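Disulfide isomerase DsbG N-terminal domain-containing protein (Helicobacter pylori, PDB 3TDG) is a thioredoxin-fold oxidoreductase of the DsbG type that probably acts as a disulfide reductase. Local coordinates at residues S95-S98 and D99-Q102; V65-P69 and D70-N74. One frame throughout, in Å; residues are numbered along the deposited sequence.

Interaction 1: S95-S98 and D99-Q102; sequences SNKS and DDVQ
Val-101 lies in the first turn of helix 98-129 and reaches back over the loop that leads in from strand 93-95, with Lys-97 at the N-cap position. Its CB sits 3.7 Å from Ser-98 O. Of its two methyls, CG2 makes the contact: lying beside its own backbone N and anti to the carbonyl carbon, it reaches Ser-95 N at 3.7 Å and lies as close to Lys-97 O. Val-101 also packs on Gln-42 of the second subunit.

Lys-97 O receives Asp-100 N and Val-101 N, both weakly; the bond from Val-101 N is long, at 3.4 Å, but nearly straight. The first firm helical bond follows one residue on, Gln-102 N to Ser-98 O at 3.0 Å, and a water that donates to Gln-102 OE1 is weakly linked to Ser-98 OG.

The carboxylate of Asp-100 lies in loose contact with Lys-97 CB and Ser-95 OG and takes its bonds from the loop at Leu-55 to Ser-57: OD1 accepts from Lys-56 N and OD2 more weakly from Ser-57 N. Just before the cap, Ser-95 OG closes an ST turn. Held anti to its own N (chi1 -178°), this oxygen bonds to Ser-57 OG and accepts Lys-97 N at 3.0 Å, with 160° at the hydrogen.

Interaction 2: V65-P69 and D70-N74; sequences VIEDP and DTKYN
Asp-68 and Thr-71 face each other across the beta hairpin loop that joins strand 62-67 to strand 74-79 in the antiparallel sheet of the N-terminal domain. The backbone closes the loop at two points. Asp-68 N donates to Tyr-73 O at 2.9 Å in an almost straight bond, and Lys-72 N returns to Asp-68 O with a more bent approach, 130° at the hydrogen. One step toward the sheet, Glu-67 and Asn-74 form a non-hydrogen-bonded pair, where Asn-74 CA makes a CA-H...O contact with Ile-66 O.

Side-chain bonds tie the turn together. With CG of Asp-68 anti to its backbone N (chi1 178°), OD1 swings over the loop and takes two amides: Asp-70 N at 2.7 Å, nearly along the C-O direction, and Thr-71 N at 3.2 Å, from above the carboxylate plane. A water donates to OD2 and also bonds Thr-71 OG1, which in turn accepts Tyr-73 N in an ST turn. Round the outside of the loop, the side chain of Lys-72 bends at chi2 so that NZ meets Pro-69 O at 3.0 Å.

Apolar contact is slight. Thr-71 CB lies over one face of the Tyr-73 ring, toward its rim, and the CG of Glu-67 rests near Lys-72 CA, while its carboxylate pairs with Arg-48.

Two acidic groups come close here, Asp-68 OD1 and Asp-70 OD1 being 4.1 Å apart. The two amides on Asp-68 OD1 and the salt bridge from Lys-45 NZ to Asp-68 OD2 probably offset that repulsion and stabilise the charged form of Asp-68; Lys-45 NZ also makes a long, weak ion pair with Asp-70 OD1.

In the fold
Both contacts belong to the N-terminal domain and lie on the same side of the chain's centre, their own centres about 25 Å apart and their nearest atoms about 11 Å apart. Interaction 2 shapes a hairpin loop at the surface, between two neighbouring strands of the sheet; interaction 1, partly buried, marks the passage from a short strand into helix 98-129. That helix relates them, since its first turn belongs to 99-102 while its later residues pack against Val-65, Tyr-73 and Asn-74. In the hairpin a carboxylate gathers amides of its own loop, whereas at the helix start the carboxylate of Asp-100 binds those of a neighbouring loop; this site also meets the second subunit.

Interaction 1: S95-S98 and D99-Q102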
loop_
_atom_site.group_PDB
_atom_site.type_symbol
_atom_site.label_atom_id
_atom_site.label_comp_id
_atom_site.label_asym_id
_atom_site.label_seq_id
_atom_site.Cartn_x
_atom_site.Cartn_y
_atom_site.Cartn_z
ATOM N N SER A 95 8.780 14.052 23.542
ATOM C CA SER A 95 9.663 14.758 24.458
ATOM C C SER A 95 8.848 15.497 25.508
ATOM O O SER A 95 7.714 15.917 25.226
ATOM C CB SER A 95 10.539 15.745 23.691
ATOM O OG SER A 95 11.417 16.393 24.585
ATOM N N ASN A 96 9.407 15.653 26.713
ATOM C CA ASN A 96 8.813 16.584 27.679
ATOM C C ASN A 96 8.971 18.041 27.214
ATOM O O ASN A 96 8.285 18.927 27.725
ATOM C CB ASN A 96 9.373 16.391 29.100
ATOM C CG ASN A 96 10.784 16.966 29.269
ATOM O OD1 ASN A 96 11.638 16.830 28.390
ATOM N ND2 ASN A 96 11.031 17.597 30.417
ATOM N N LYS A 97 9.860 18.284 26.242
ATOM C CA LYS A 97 10.023 19.635 25.688
ATOM C C LYS A 97 9.162 19.799 24.452
ATOM O O LYS A 97 9.434 19.203 23.393
ATOM C CB LYS A 97 11.482 19.964 25.364
ATOM C CG LYS A 97 12.481 19.520 26.425
ATOM C CD LYS A 97 12.306 20.286 27.728
ATOM C CE LYS A 97 13.328 21.397 27.844
ATOM N NZ LYS A 97 12.786 22.556 28.623
ATOM N N SER A 98 8.119 20.610 24.594
ATOM C CA SER A 98 7.184 20.900 23.505
ATOM C C SER A 98 7.832 21.535 22.249
ATOM O O SER A 98 7.348 21.329 21.130
ATOM C CB SER A 98 6.041 21.786 24.011
ATOM O OG SER A 98 4.990 21.817 23.051
ATOM N N ASP A 99 8.905 22.300 22.437
ATOM C CA ASP A 99 9.634 22.900 21.318
ATOM C C ASP A 99 10.266 21.837 20.399
ATOM O O ASP A 99 10.294 21.999 19.179
ATOM C CB ASP A 99 10.726 23.852 21.819
ATOM C CG ASP A 99 10.168 25.136 22.453
ATOM O OD1 ASP A 99 10.740 25.577 23.473
ATOM O OD2 ASP A 99 9.186 25.717 21.935
ATOM N N ASP A 100 10.777 20.765 20.992
ATOM C CA ASP A 100 11.392 19.677 20.217
ATOM C C ASP A 100 10.348 18.904 19.415
ATOM O O ASP A 100 10.565 18.631 18.231
ATOM C CB ASP A 100 12.177 18.728 21.120
ATOM C CG ASP A 100 13.487 19.338 21.634
ATOM O OD1 ASP A 100 13.910 20.426 21.170
ATOM O OD2 ASP A 100 14.117 18.695 22.503
ATOM N N VAL A 101 9.224 18.572 20.068
ATOM C CA VAL A 101 8.054 17.939 19.430
ATOM C C VAL A 101 7.611 18.762 18.223
ATOM O O VAL A 101 7.305 18.211 17.142
ATOM C CB VAL A 101 6.856 17.761 20.433
ATOM C CG1 VAL A 101 5.599 17.246 19.719
ATOM C CG2 VAL A 101 7.240 16.843 21.584
ATOM N N GLN A 102 7.603 20.082 18.417
ATOM C CA GLN A 102 7.225 21.025 17.376
ATOM C C GLN A 102 8.260 21.066 16.243
ATOM O O GLN A 102 7.891 21.000 15.066
ATOM C CB GLN A 102 7.024 22.428 17.955
ATOM C CG GLN A 102 7.266 23.525 16.934
ATOM C CD GLN A 102 6.649 24.845 17.308
ATOM O OE1 GLN A 102 7.005 25.456 18.333
ATOM N NE2 GLN A 102 5.722 25.312 16.471
HETATM O O HOH W 1 5.720 24.655 21.197
#

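Interaction 2: V65-P69 and D70-N74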
loop_
_atom_site.group_PDB
_atom_site.type_symbol
_atom_site.label_atom_id
_atom_site.label_comp_id
_atom_site.label_asym_id
_atom_site.label_seq_id
_atom_site.Cartn_x
_atom_site.Cartn_y
_atom_site.Cartn_z
ATOM N N VAL A 65 18.987 17.090 8.805
ATOM C CA VAL A 65 18.338 16.670 7.563
ATOM C C VAL A 65 19.408 16.500 6.486
ATOM O O VAL A 65 20.305 17.345 6.351
ATOM C CB VAL A 65 17.230 17.654 7.125
ATOM C CG1 VAL A 65 16.544 17.191 5.817
ATOM C CG2 VAL A 65 16.194 17.776 8.240
ATOM N N ILE A 66 19.315 15.394 5.747
ATOM C CA ILE A 66 20.262 15.053 4.696
ATOM C C ILE A 66 19.510 14.834 3.395
ATOM O O ILE A 66 18.300 14.634 3.413
ATOM C CB ILE A 66 21.137 13.795 5.053
ATOM C CG1 ILE A 66 20.300 12.521 5.225
ATOM C CG2 ILE A 66 22.047 14.062 6.274
ATOM C CD1 ILE A 66 19.939 11.819 3.873
ATOM N N GLU A 67 20.227 14.891 2.272
ATOM C CA GLU A 67 19.671 14.563 0.969
ATOM C C GLU A 67 20.255 13.240 0.499
ATOM O O GLU A 67 21.464 13.084 0.473
ATOM C CB GLU A 67 20.039 15.643 -0.041
ATOM C CG GLU A 67 19.433 15.414 -1.417
ATOM C CD GLU A 67 20.091 16.281 -2.472
ATOM O OE1 GLU A 67 21.326 16.166 -2.665
ATOM O OE2 GLU A 67 19.369 17.085 -3.098
ATOM N N ASP A 68 19.394 12.286 0.156
ATOM C CA ASP A 68 19.834 11.011 -0.417
ATOM C C ASP A 68 20.356 11.302 -1.851
ATOM O O ASP A 68 19.650 11.903 -2.639
ATOM C CB ASP A 68 18.645 10.043 -0.423
ATOM C CG ASP A 68 18.969 8.685 -1.057
ATOM O OD1 ASP A 68 19.610 8.633 -2.125
ATOM O OD2 ASP A 68 18.545 7.666 -0.491
ATOM N N PRO A 69 21.604 10.906 -2.182
ATOM C CA PRO A 69 22.108 11.317 -3.510
ATOM C C PRO A 69 21.440 10.597 -4.689
ATOM O O PRO A 69 21.584 11.035 -5.815
ATOM C CB PRO A 69 23.596 10.969 -3.432
ATOM C CG PRO A 69 23.595 9.703 -2.568
ATOM C CD PRO A 69 22.565 10.026 -1.483
ATOM N N ASP A 70 20.713 9.512 -4.430
ATOM C CA ASP A 70 20.038 8.766 -5.499
ATOM C C ASP A 70 18.606 9.260 -5.739
ATOM O O ASP A 70 18.249 9.602 -6.865
ATOM C CB ASP A 70 20.041 7.252 -5.216
ATOM C CG ASP A 70 21.457 6.684 -5.024
ATOM O OD1 ASP A 70 21.630 5.730 -4.235
ATOM O OD2 ASP A 70 22.395 7.192 -5.659
ATOM N N THR A 71 17.801 9.305 -4.678
ATOM C CA THR A 71 16.393 9.673 -4.780
ATOM C C THR A 71 16.162 11.179 -4.662
ATOM O O THR A 71 15.093 11.673 -5.029
ATOM C CB THR A 71 15.586 8.988 -3.673
ATOM O OG1 THR A 71 16.102 9.404 -2.399
ATOM C CG2 THR A 71 15.644 7.431 -3.804
ATOM N N LYS A 72 17.163 11.892 -4.141
ATOM C CA LYS A 72 17.057 13.316 -3.770
ATOM C C LYS A 72 16.048 13.574 -2.624
ATOM O O LYS A 72 15.787 14.728 -2.284
ATOM C CB LYS A 72 16.758 14.229 -4.985
ATOM C CG LYS A 72 17.629 13.985 -6.226
ATOM C CD LYS A 72 19.084 14.254 -5.926
ATOM C CE LYS A 72 19.947 13.918 -7.128
ATOM N NZ LYS A 72 21.358 13.856 -6.682
ATOM N N TYR A 73 15.513 12.505 -2.025
ATOM C CA TYR A 73 14.652 12.622 -0.845
ATOM C C TYR A 73 15.406 13.266 0.313
ATOM O O TYR A 73 16.602 13.008 0.510
ATOM C CB TYR A 73 14.089 11.260 -0.422
ATOM C CG TYR A 73 13.113 10.670 -1.420
ATOM C CD1 TYR A 73 12.356 11.496 -2.253
ATOM C CD2 TYR A 73 12.920 9.292 -1.511
ATOM C CE1 TYR A 73 11.449 10.970 -3.158
ATOM C CE2 TYR A 73 12.007 8.753 -2.423
ATOM C CZ TYR A 73 11.287 9.603 -3.244
ATOM O OH TYR A 73 10.378 9.110 -4.153
ATOM N N ASN A 74 14.712 14.149 1.035
ATOM C CA ASN A 74 15.252 14.755 2.239
ATOM C C ASN A 74 14.878 13.873 3.412
ATOM O O ASN A 74 13.709 13.529 3.581
ATOM C CB ASN A 74 14.702 16.160 2.458
ATOM C CG ASN A 74 15.241 17.173 1.460
ATOM O OD1 ASN A 74 15.709 16.831 0.364
ATOM N ND2 ASN A 74 15.155 18.437 1.833
HETATM O O HOH W 2 15.779 7.910 -0.306
#